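PDB 3DB7: putative calcium-regulated periplasmic protein from Bacteroides thetaiotaomicron, which binds calcium ions through clustered acidic side chains and is probably a calcium-regulated periplasmic protein of the PepSY-like family, its precise role being unknown. Local coordinates for residues A[22-27]-A[73-78]; A[31-36]-A[44-49]; A[50-55]-A[67-72]. All coordinates share one frame; numbering follows the deposited sequence.

Interaction 1 of 3, residues A[22-27]-A[73-78]; sequences KQHFSD and PVAIIP
The imidazole of H24 lies flat against the side chain of I76, and this stack is the closely packed part of the contact. I76 CG1 stands 3.8 Å from the centroid of the H24 ring and only 4° off its normal, a CH-pi contact over the middle of the face. The opposite face of the ring is occupied by CG of the preceding residue, Q23, so the imidazole is sandwiched between two aliphatic groups. Because CG of H24 lies anti to its own carbonyl carbon (chi1 -59°), the ring reaches forward from the last turn of helix 15-24 to meet the short 3-10 segment 74-76.

Beside this stack, F25 and P73 cross at about a right angle. F25 CZ meets P73 CD obliquely, at 3.9 Å, and the neighbouring F25 CE2 lies 4.2 Å from I76 CD1. P73 also packs against the backbone of the helix end, P73 CG lying 3.7 Å from H24 O without a hydrogen bond; proline suits a loop entering a 3-10 turn. F25 is buried and also stacks on F48, while I76 also packs on F20 and W62, so this part of the contact runs into the core.

The solvent side is thinner. It belongs to exposed A75, whose short methyl can meet the imidazole edge near its plane, A75 CB lying 3.8 Å from H24 CE1.

No hydrogen bond or salt bridge crosses between 22-27 and 73-78. The end of one helix and the loop leading to helix 79-88 are therefore joined by shape and apolar contact, with histidine serving as a flat surface at the border between core and solvent.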
loop_
_atom_site.group_PDB
_atom_site.type_symbol
_atom_site.label_atom_id
_atom_site.label_comp_id
_atom_site.label_asym_id
_atom_site.label_seq_id
_atom_site.Cartn_x
_atom_site.Cartn_y
_atom_site.Cartn_z
ATOM N N LYS A 22 -9.417 -22.707 -3.988
ATOM C CA LYS A 22 -9.256 -23.993 -4.646
ATOM C C LYS A 22 -8.517 -23.830 -5.963
ATOM O O LYS A 22 -7.655 -24.652 -6.297
ATOM C CB LYS A 22 -10.606 -24.686 -4.799
ATOM C CG LYS A 22 -11.037 -25.206 -3.438
ATOM C CD LYS A 22 -12.453 -25.670 -3.334
ATOM C CE LYS A 22 -12.639 -26.412 -2.006
ATOM N NZ LYS A 22 -11.826 -27.669 -1.921
ATOM N N GLN A 23 -8.822 -22.759 -6.675
ATOM C CA GLN A 23 -8.215 -22.520 -7.991
ATOM C C GLN A 23 -6.728 -22.285 -7.871
ATOM O O GLN A 23 -5.910 -22.866 -8.620
ATOM C CB GLN A 23 -8.855 -21.346 -8.694
ATOM C CG GLN A 23 -8.283 -21.086 -10.100
ATOM C CD GLN A 23 -8.437 -22.286 -11.000
ATOM O OE1 GLN A 23 -9.472 -22.959 -10.973
ATOM N NE2 GLN A 23 -7.388 -22.592 -11.777
ATOM N N HIS A 24 -6.349 -21.415 -6.943
ATOM C CA HIS A 24 -4.962 -20.888 -6.952
ATOM C C HIS A 24 -4.105 -21.336 -5.810
ATOM O O HIS A 24 -2.879 -21.176 -5.880
ATOM C CB HIS A 24 -4.949 -19.372 -6.942
ATOM C CG HIS A 24 -5.658 -18.770 -8.101
ATOM N ND1 HIS A 24 -5.172 -18.838 -9.388
ATOM C CD2 HIS A 24 -6.841 -18.112 -8.164
ATOM C CE1 HIS A 24 -6.055 -18.278 -10.206
ATOM N NE2 HIS A 24 -7.055 -17.779 -9.479
ATOM N N PHE A 25 -4.716 -21.924 -4.792
ATOM C CA PHE A 25 -3.977 -22.318 -3.585
ATOM C C PHE A 25 -4.229 -23.775 -3.199
ATOM O O PHE A 25 -4.246 -24.149 -2.014
ATOM C CB PHE A 25 -4.332 -21.348 -2.461
ATOM C CG PHE A 25 -3.783 -19.980 -2.706
ATOM C CD1 PHE A 25 -2.492 -19.682 -2.304
ATOM C CD2 PHE A 25 -4.525 -19.012 -3.343
ATOM C CE1 PHE A 25 -1.956 -18.430 -2.535
ATOM C CE2 PHE A 25 -3.969 -17.781 -3.590
ATOM C CZ PHE A 25 -2.699 -17.492 -3.188
ATOM N N SER A 26 -4.390 -24.605 -4.232
ATOM C CA SER A 26 -4.774 -26.005 -4.038
ATOM C C SER A 26 -3.710 -26.746 -3.223
ATOM O O SER A 26 -4.054 -27.688 -2.498
ATOM C CB SER A 26 -5.012 -26.739 -5.393
ATOM O OG SER A 26 -3.900 -26.613 -6.265
ATOM N N ASP A 27 -2.475 -26.254 -3.272
ATOM C CA ASP A 27 -1.314 -26.956 -2.698
ATOM C C ASP A 27 -0.980 -26.408 -1.340
ATOM O O ASP A 27 -0.002 -26.827 -0.713
ATOM C CB ASP A 27 -0.070 -26.804 -3.581
ATOM N N PRO A 73 0.645 -16.460 -7.314
ATOM C CA PRO A 73 0.378 -17.245 -8.521
ATOM C C PRO A 73 0.151 -16.356 -9.735
ATOM O O PRO A 73 -0.630 -15.442 -9.690
ATOM C CB PRO A 73 -0.853 -18.052 -8.147
ATOM C CG PRO A 73 -0.738 -18.195 -6.588
ATOM C CD PRO A 73 -0.152 -16.872 -6.139
ATOM N N VAL A 74 0.851 -16.643 -10.829
ATOM C CA VAL A 74 0.875 -15.734 -11.976
ATOM C C VAL A 74 -0.500 -15.574 -12.583
ATOM O O VAL A 74 -0.836 -14.506 -13.095
ATOM C CB VAL A 74 1.897 -16.203 -13.079
ATOM C CG1 VAL A 74 1.827 -15.311 -14.350
ATOM C CG2 VAL A 74 3.308 -16.167 -12.512
ATOM N N ALA A 75 -1.310 -16.630 -12.530
ATOM C CA ALA A 75 -2.639 -16.544 -13.148
ATOM C C ALA A 75 -3.466 -15.375 -12.593
ATOM O O ALA A 75 -4.335 -14.879 -13.270
ATOM C CB ALA A 75 -3.397 -17.853 -12.936
ATOM N N ILE A 76 -3.217 -14.992 -11.337
ATOM C CA ILE A 76 -3.944 -13.887 -10.671
ATOM C C ILE A 76 -3.535 -12.508 -11.208
ATOM O O ILE A 76 -4.280 -11.535 -11.095
ATOM C CB ILE A 76 -3.615 -13.922 -9.144
ATOM C CG1 ILE A 76 -4.155 -15.216 -8.535
ATOM C CG2 ILE A 76 -4.214 -12.726 -8.364
ATOM C CD1 ILE A 76 -3.628 -15.502 -7.111
ATOM N N ILE A 77 -2.316 -12.389 -11.730
ATOM C CA ILE A 77 -1.754 -11.113 -12.150
ATOM C C ILE A 77 -2.195 -10.716 -13.563
ATOM O O ILE A 77 -2.016 -11.502 -14.523
ATOM C CB ILE A 77 -0.203 -11.197 -12.125
ATOM C CG1 ILE A 77 0.302 -11.678 -10.753
ATOM C CG2 ILE A 77 0.410 -9.877 -12.501
ATOM C CD1 ILE A 77 1.739 -12.032 -10.752
ATOM N N PRO A 78 -2.805 -9.536 -13.718
ATOM C CA PRO A 78 -3.218 -9.142 -15.070
ATOM C C PRO A 78 -2.039 -9.190 -16.036
ATOM O O PRO A 78 -0.922 -8.828 -15.679
ATOM C CB PRO A 78 -3.748 -7.711 -14.888
ATOM C CG PRO A 78 -4.174 -7.633 -13.420
ATOM C CD PRO A 78 -3.276 -8.586 -12.673
#

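Interaction 2 of 3, residues A[31-36]-A[44-49]; sequences ALAKME and YEVIFT. With CA (calcium ion), chain B; EDO (1,2-ethanediol), chain E.
L32 pairs with I47, and K34 with E45, as antiparallel hydrogen-bonded pairs that zip a hairpin together. I47 N to L32 O is 2.8 Å and nearly straight at 172°. At the far end I47 O accepts from both A31 N and L32 N, at 2.8 and 3.2 Å, a classic beta bulge.

Most apolar contacts sit on the face of A33, V46, M35 and Y44. M35 CG is 3.9 Å from Y44 CE1. The selenium of selenomethionine M35 stands obliquely to that ring, a Met-aromatic contact. L32 and I47 touch on the other face.

K34, E45 and E36 occupy the calcium end of the face that L32 and I47 continue. The extended K34 chain (chi1 71°) runs alongside E45; its ammonium pairs mainly with D5, and K34 NZ has an additional salt bridge to E45 OE1 at 3.5 Å. Long carboxylates suit the metal: E36 grips calcium through both oxygens, E45 through OE2 alone, at 2.3 Å. Y41 OH hydrogen-bonds E36 OE2, and K53 NZ hydrogen-bonds E45 OE2. E55 and the second subunit complete the site.

Calcium lets E36 OE1 and E45 OE2 approach to 3.0 Å, a closeness their negative charges would otherwise probably oppose.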
loop_
_atom_site.group_PDB
_atom_site.type_symbol
_atom_site.label_atom_id
_atom_site.label_comp_id
_atom_site.label_asym_id
_atom_site.label_seq_id
_atom_site.Cartn_x
_atom_site.Cartn_y
_atom_site.Cartn_z
ATOM N N ALA A 31 -4.613 -22.328 7.570
ATOM C CA ALA A 31 -4.340 -22.216 9.021
ATOM C C ALA A 31 -5.476 -21.533 9.792
ATOM O O ALA A 31 -5.828 -21.941 10.895
ATOM C CB ALA A 31 -2.976 -21.450 9.238
ATOM N N LEU A 32 -6.050 -20.493 9.217
ATOM C CA LEU A 32 -7.089 -19.735 9.882
ATOM C C LEU A 32 -7.850 -18.977 8.810
ATOM O O LEU A 32 -7.250 -18.385 7.944
ATOM C CB LEU A 32 -6.530 -18.680 10.870
ATOM C CG LEU A 32 -7.617 -17.736 11.443
ATOM C CD1 LEU A 32 -8.633 -18.406 12.378
ATOM C CD2 LEU A 32 -6.935 -16.570 12.175
ATOM N N ALA A 33 -9.166 -18.980 8.919
ATOM C CA ALA A 33 -10.083 -18.110 8.151
ATOM C C ALA A 33 -10.868 -17.255 9.128
ATOM O O ALA A 33 -11.236 -17.721 10.219
ATOM C CB ALA A 33 -11.044 -18.940 7.279
ATOM N N LYS A 34 -11.091 -15.995 8.779
ATOM C CA LYS A 34 -11.860 -15.117 9.648
ATOM C C LYS A 34 -12.663 -14.105 8.832
ATOM O O LYS A 34 -12.295 -13.746 7.731
ATOM C CB LYS A 34 -10.977 -14.376 10.650
ATOM C CG LYS A 34 -10.129 -13.311 10.032
ATOM C CD LYS A 34 -9.270 -12.562 11.072
ATOM C CE LYS A 34 -8.649 -11.291 10.478
ATOM N NZ LYS A 34 -7.549 -10.758 11.372
HETATM N N MSE A 35 -13.742 -13.630 9.431
HETATM C CA MSE A 35 -14.418 -12.435 9.028
HETATM C C MSE A 35 -13.848 -11.271 9.833
HETATM O O MSE A 35 -13.734 -11.309 11.068
HETATM C CB MSE A 35 -15.903 -12.560 9.302
HETATM C CG MSE A 35 -16.678 -11.479 8.595
HETATM SE SE MSE A 35 -18.620 -11.524 8.774
HETATM C CE MSE A 35 -18.571 -11.393 10.667
ATOM N N GLU A 36 -13.477 -10.235 9.083
ATOM C CA GLU A 36 -12.883 -8.986 9.604
ATOM C C GLU A 36 -13.920 -7.916 9.386
ATOM O O GLU A 36 -14.565 -7.869 8.350
ATOM C CB GLU A 36 -11.573 -8.717 8.900
ATOM C CG GLU A 36 -10.878 -7.430 9.320
ATOM C CD GLU A 36 -9.673 -7.109 8.436
ATOM O OE1 GLU A 36 -8.870 -8.032 8.236
ATOM O OE2 GLU A 36 -9.557 -5.964 7.945
ATOM N N TYR A 44 -13.086 -10.828 4.422
ATOM C CA TYR A 44 -12.737 -12.168 4.818
ATOM C C TYR A 44 -11.269 -12.358 4.590
ATOM O O TYR A 44 -10.786 -12.099 3.497
ATOM C CB TYR A 44 -13.525 -13.192 3.966
ATOM C CG TYR A 44 -15.001 -13.156 4.206
ATOM C CD1 TYR A 44 -15.595 -13.825 5.258
ATOM C CD2 TYR A 44 -15.805 -12.395 3.384
ATOM C CE1 TYR A 44 -16.956 -13.764 5.453
ATOM C CE2 TYR A 44 -17.161 -12.284 3.589
ATOM C CZ TYR A 44 -17.728 -12.969 4.613
ATOM O OH TYR A 44 -19.114 -12.863 4.787
ATOM N N GLU A 45 -10.537 -12.912 5.560
ATOM C CA GLU A 45 -9.122 -13.203 5.394
ATOM C C GLU A 45 -8.904 -14.693 5.609
ATOM O O GLU A 45 -9.477 -15.312 6.516
ATOM C CB GLU A 45 -8.247 -12.431 6.408
ATOM C CG GLU A 45 -8.109 -10.900 6.190
ATOM C CD GLU A 45 -7.016 -10.238 6.979
ATOM O OE1 GLU A 45 -6.529 -10.743 8.002
ATOM O OE2 GLU A 45 -6.655 -9.120 6.577
ATOM N N VAL A 46 -8.054 -15.282 4.778
ATOM C CA VAL A 46 -7.581 -16.658 4.969
ATOM C C VAL A 46 -6.076 -16.667 4.992
ATOM O O VAL A 46 -5.455 -16.122 4.094
ATOM C CB VAL A 46 -8.169 -17.605 3.865
ATOM C CG1 VAL A 46 -7.649 -17.250 2.451
ATOM C CG2 VAL A 46 -7.935 -19.097 4.194
ATOM N N ILE A 47 -5.487 -17.223 6.059
ATOM C CA ILE A 47 -4.042 -17.339 6.222
ATOM C C ILE A 47 -3.701 -18.813 6.048
ATOM O O ILE A 47 -4.339 -19.701 6.631
ATOM C CB ILE A 47 -3.548 -16.833 7.627
ATOM C CG1 ILE A 47 -4.044 -15.414 7.894
ATOM C CG2 ILE A 47 -2.020 -16.956 7.736
ATOM C CD1 ILE A 47 -5.491 -15.337 8.192
ATOM N N PHE A 48 -2.662 -19.092 5.276
ATOM C CA PHE A 48 -2.239 -20.454 4.990
ATOM C C PHE A 48 -1.128 -20.833 5.973
ATOM O O PHE A 48 -0.559 -19.956 6.648
ATOM C CB PHE A 48 -1.768 -20.517 3.555
ATOM C CG PHE A 48 -2.858 -20.277 2.571
ATOM C CD1 PHE A 48 -3.846 -21.251 2.330
ATOM C CD2 PHE A 48 -2.917 -19.083 1.865
ATOM C CE1 PHE A 48 -4.862 -21.013 1.407
ATOM C CE2 PHE A 48 -3.944 -18.878 0.921
ATOM C CZ PHE A 48 -4.910 -19.808 0.715
ATOM N N THR A 49 -0.846 -22.121 6.070
ATOM C CA THR A 49 0.128 -22.582 7.060
ATOM C C THR A 49 1.558 -22.113 6.747
ATOM O O THR A 49 2.440 -22.200 7.597
ATOM C CB THR A 49 0.077 -24.109 7.168
ATOM O OG1 THR A 49 0.327 -24.685 5.876
ATOM C CG2 THR A 49 -1.285 -24.581 7.716
HETATM CA CA CA B . -7.505 -6.937 6.502
HETATM C C1 EDO E . -9.613 -23.372 9.362
HETATM O O1 EDO E . -10.346 -23.980 10.437
HETATM C C2 EDO E . -10.351 -22.079 9.063
HETATM O O2 EDO E . -10.533 -21.243 10.236
#

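Interaction 3 of 3, residues A[50-55]-A[67-72]; sequences NGNKVE and CKHTSV. With CA (calcium ion), chain B; CA (calcium ion), chain C.
N52 OD1 accepts two N-H groups of H69: the backbone N of H69 donates to it at 3.1 Å, in the carbonyl plane of the amide, and H69 ND1 adds a weak bond to N52 OD1 at 3.5 Å, with the oxygen at the ring edge. The other end of the same amide is used as well, since N52 ND2 donates to T70 OG1 at 2.9 Å. Asparagine suits this place because one flat group both accepts and donates; with CG anti to its carbonyl carbon (chi1 -70°), the amide reaches over C67, C67 CA being 3.2 Å from N52 OD1.

The turn before N52 is held from within. N50 OD1 accepts from N52 N at 3.0 Å, closing an Asx turn, while N50 O lies over one face of the H69 imidazole. G51 has a positive phi (91°) and no side chain, which lets H69 come close; a water bridges G51 O to K68 NZ, itself salt-bridged to D66.

Further along, E55 OE1 bridges the two calcium ions, 2.3 Å from the one that E64 also binds. The arrangement is an Asx turn between strands 41-48 and 53-56, docked by an asparagine amide on the type I beta turn C67 to T70 that follows strand 62-66.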
loop_
_atom_site.group_PDB
_atom_site.type_symbol
_atom_site.label_atom_id
_atom_site.label_comp_id
_atom_site.label_asym_id
_atom_site.label_seq_id
_atom_site.Cartn_x
_atom_site.Cartn_y
_atom_site.Cartn_z
ATOM N N ASN A 50 1.793 -21.648 5.532
ATOM C CA ASN A 50 3.066 -21.047 5.165
ATOM C C ASN A 50 3.142 -19.547 5.401
ATOM O O ASN A 50 4.152 -18.919 5.053
ATOM C CB ASN A 50 3.474 -21.334 3.705
ATOM C CG ASN A 50 2.507 -20.761 2.712
ATOM O OD1 ASN A 50 1.617 -19.976 3.067
ATOM N ND2 ASN A 50 2.676 -21.166 1.434
ATOM N N GLY A 51 2.088 -18.970 5.985
ATOM C CA GLY A 51 2.073 -17.546 6.314
ATOM C C GLY A 51 1.503 -16.639 5.238
ATOM O O GLY A 51 1.259 -15.472 5.463
ATOM N N ASN A 52 1.242 -17.179 4.058
ATOM C CA ASN A 52 0.603 -16.367 3.015
ATOM C C ASN A 52 -0.864 -16.094 3.341
ATOM O O ASN A 52 -1.436 -16.824 4.169
ATOM C CB ASN A 52 0.717 -17.082 1.664
ATOM C CG ASN A 52 2.132 -17.104 1.142
ATOM O OD1 ASN A 52 2.964 -16.322 1.589
ATOM N ND2 ASN A 52 2.389 -18.013 0.181
ATOM N N LYS A 53 -1.427 -15.045 2.758
ATOM C CA LYS A 53 -2.774 -14.592 3.091
ATOM C C LYS A 53 -3.493 -14.067 1.874
ATOM O O LYS A 53 -2.883 -13.409 1.001
ATOM C CB LYS A 53 -2.713 -13.465 4.158
ATOM C CG LYS A 53 -4.056 -13.086 4.738
ATOM C CD LYS A 53 -4.030 -11.733 5.448
ATOM C CE LYS A 53 -4.126 -10.570 4.489
ATOM N NZ LYS A 53 -4.190 -9.224 5.135
ATOM N N VAL A 54 -4.791 -14.293 1.854
ATOM C CA VAL A 54 -5.647 -13.625 0.896
ATOM C C VAL A 54 -6.772 -12.942 1.629
ATOM O O VAL A 54 -7.322 -13.503 2.589
ATOM C CB VAL A 54 -6.288 -14.592 -0.137
ATOM C CG1 VAL A 54 -7.165 -13.832 -1.140
ATOM C CG2 VAL A 54 -5.188 -15.352 -0.896
ATOM N N GLU A 55 -7.104 -11.718 1.230
ATOM C CA GLU A 55 -8.269 -11.011 1.740
ATOM C C GLU A 55 -9.228 -10.770 0.626
ATOM O O GLU A 55 -8.821 -10.406 -0.493
ATOM C CB GLU A 55 -7.883 -9.692 2.390
ATOM C CG GLU A 55 -9.054 -9.018 3.111
ATOM C CD GLU A 55 -8.588 -8.001 4.135
ATOM O OE1 GLU A 55 -7.409 -7.483 4.056
ATOM O OE2 GLU A 55 -9.384 -7.727 5.043
ATOM N N CYS A 67 1.634 -13.068 -0.806
ATOM C CA CYS A 67 2.410 -14.281 -0.862
ATOM C C CYS A 67 3.871 -13.986 -0.624
ATOM O O CYS A 67 4.745 -14.557 -1.250
ATOM C CB CYS A 67 2.195 -14.972 -2.207
ATOM S SG CYS A 67 0.561 -15.705 -2.403
ATOM N N LYS A 68 4.133 -13.199 0.401
ATOM C CA LYS A 68 5.526 -12.814 0.672
ATOM C C LYS A 68 6.403 -13.995 1.050
ATOM O O LYS A 68 7.640 -13.874 0.989
ATOM C CB LYS A 68 5.624 -11.725 1.718
ATOM C CG LYS A 68 5.194 -12.188 3.046
ATOM C CD LYS A 68 5.226 -10.960 4.007
ATOM C CE LYS A 68 4.414 -11.205 5.240
ATOM N NZ LYS A 68 2.962 -10.991 4.989
ATOM N N HIS A 69 5.811 -15.143 1.389
ATOM C CA HIS A 69 6.607 -16.321 1.771
ATOM C C HIS A 69 6.928 -17.230 0.594
ATOM O O HIS A 69 7.796 -18.126 0.675
ATOM C CB HIS A 69 5.947 -17.092 2.938
ATOM C CG HIS A 69 5.823 -16.281 4.196
ATOM N ND1 HIS A 69 4.696 -15.556 4.521
ATOM C CD2 HIS A 69 6.709 -16.075 5.195
ATOM C CE1 HIS A 69 4.894 -14.933 5.674
ATOM N NE2 HIS A 69 6.099 -15.242 6.105
ATOM N N THR A 70 6.243 -16.995 -0.508
ATOM C CA THR A 70 6.525 -17.672 -1.771
ATOM C C THR A 70 6.479 -16.626 -2.891
ATOM O O THR A 70 7.385 -15.784 -2.988
ATOM C CB THR A 70 5.599 -18.850 -1.993
ATOM O OG1 THR A 70 4.243 -18.425 -1.991
ATOM C CG2 THR A 70 5.822 -19.906 -0.879
ATOM N N SER A 71 5.456 -16.682 -3.725
ATOM C CA SER A 71 5.145 -15.568 -4.625
ATOM C C SER A 71 3.727 -15.714 -5.102
ATOM O O SER A 71 3.115 -16.756 -4.944
ATOM C CB SER A 71 6.117 -15.512 -5.791
ATOM O OG SER A 71 6.091 -16.734 -6.518
ATOM N N VAL A 72 3.198 -14.649 -5.678
ATOM C CA VAL A 72 1.812 -14.650 -6.104
ATOM C C VAL A 72 1.624 -15.549 -7.343
ATOM O O VAL A 72 2.328 -15.369 -8.345
ATOM C CB VAL A 72 1.347 -13.235 -6.453
ATOM C CG1 VAL A 72 -0.016 -13.247 -7.081
ATOM C CG2 VAL A 72 1.377 -12.347 -5.186
HETATM CA CA CA B . -7.505 -6.937 6.502
HETATM CA CA CA C . -5.918 -5.933 3.203
HETATM O O HOH W 1 1.635 -13.118 3.927
HETATM O O HOH W 2 -4.834 -4.706 1.358
HETATM O O HOH W 3 -7.523 -6.000 1.399
#

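The three contacts sit on one antiparallel sheet and the segments beside it. Interaction 1 closes a loop of chain in which the other two are nested: interaction 2 comes first, and interaction 3 follows in series. Centres of interactions 2 and 3 are about 12 Å apart, those of 1 and 3 about 11 Å, and those of 1 and 2 about 17 Å. Strands 30-38, 41-48 and 53-56 are successive in the sheet and supply the calcium ligands E36, E45 and E55 of interactions 2 and 3, where E45 also meets K53. F25 ties interaction 1 to both others through F48, V54 and C67. Apolar core and calcium site thus share the same strands, and the second subunit reaches the metal end.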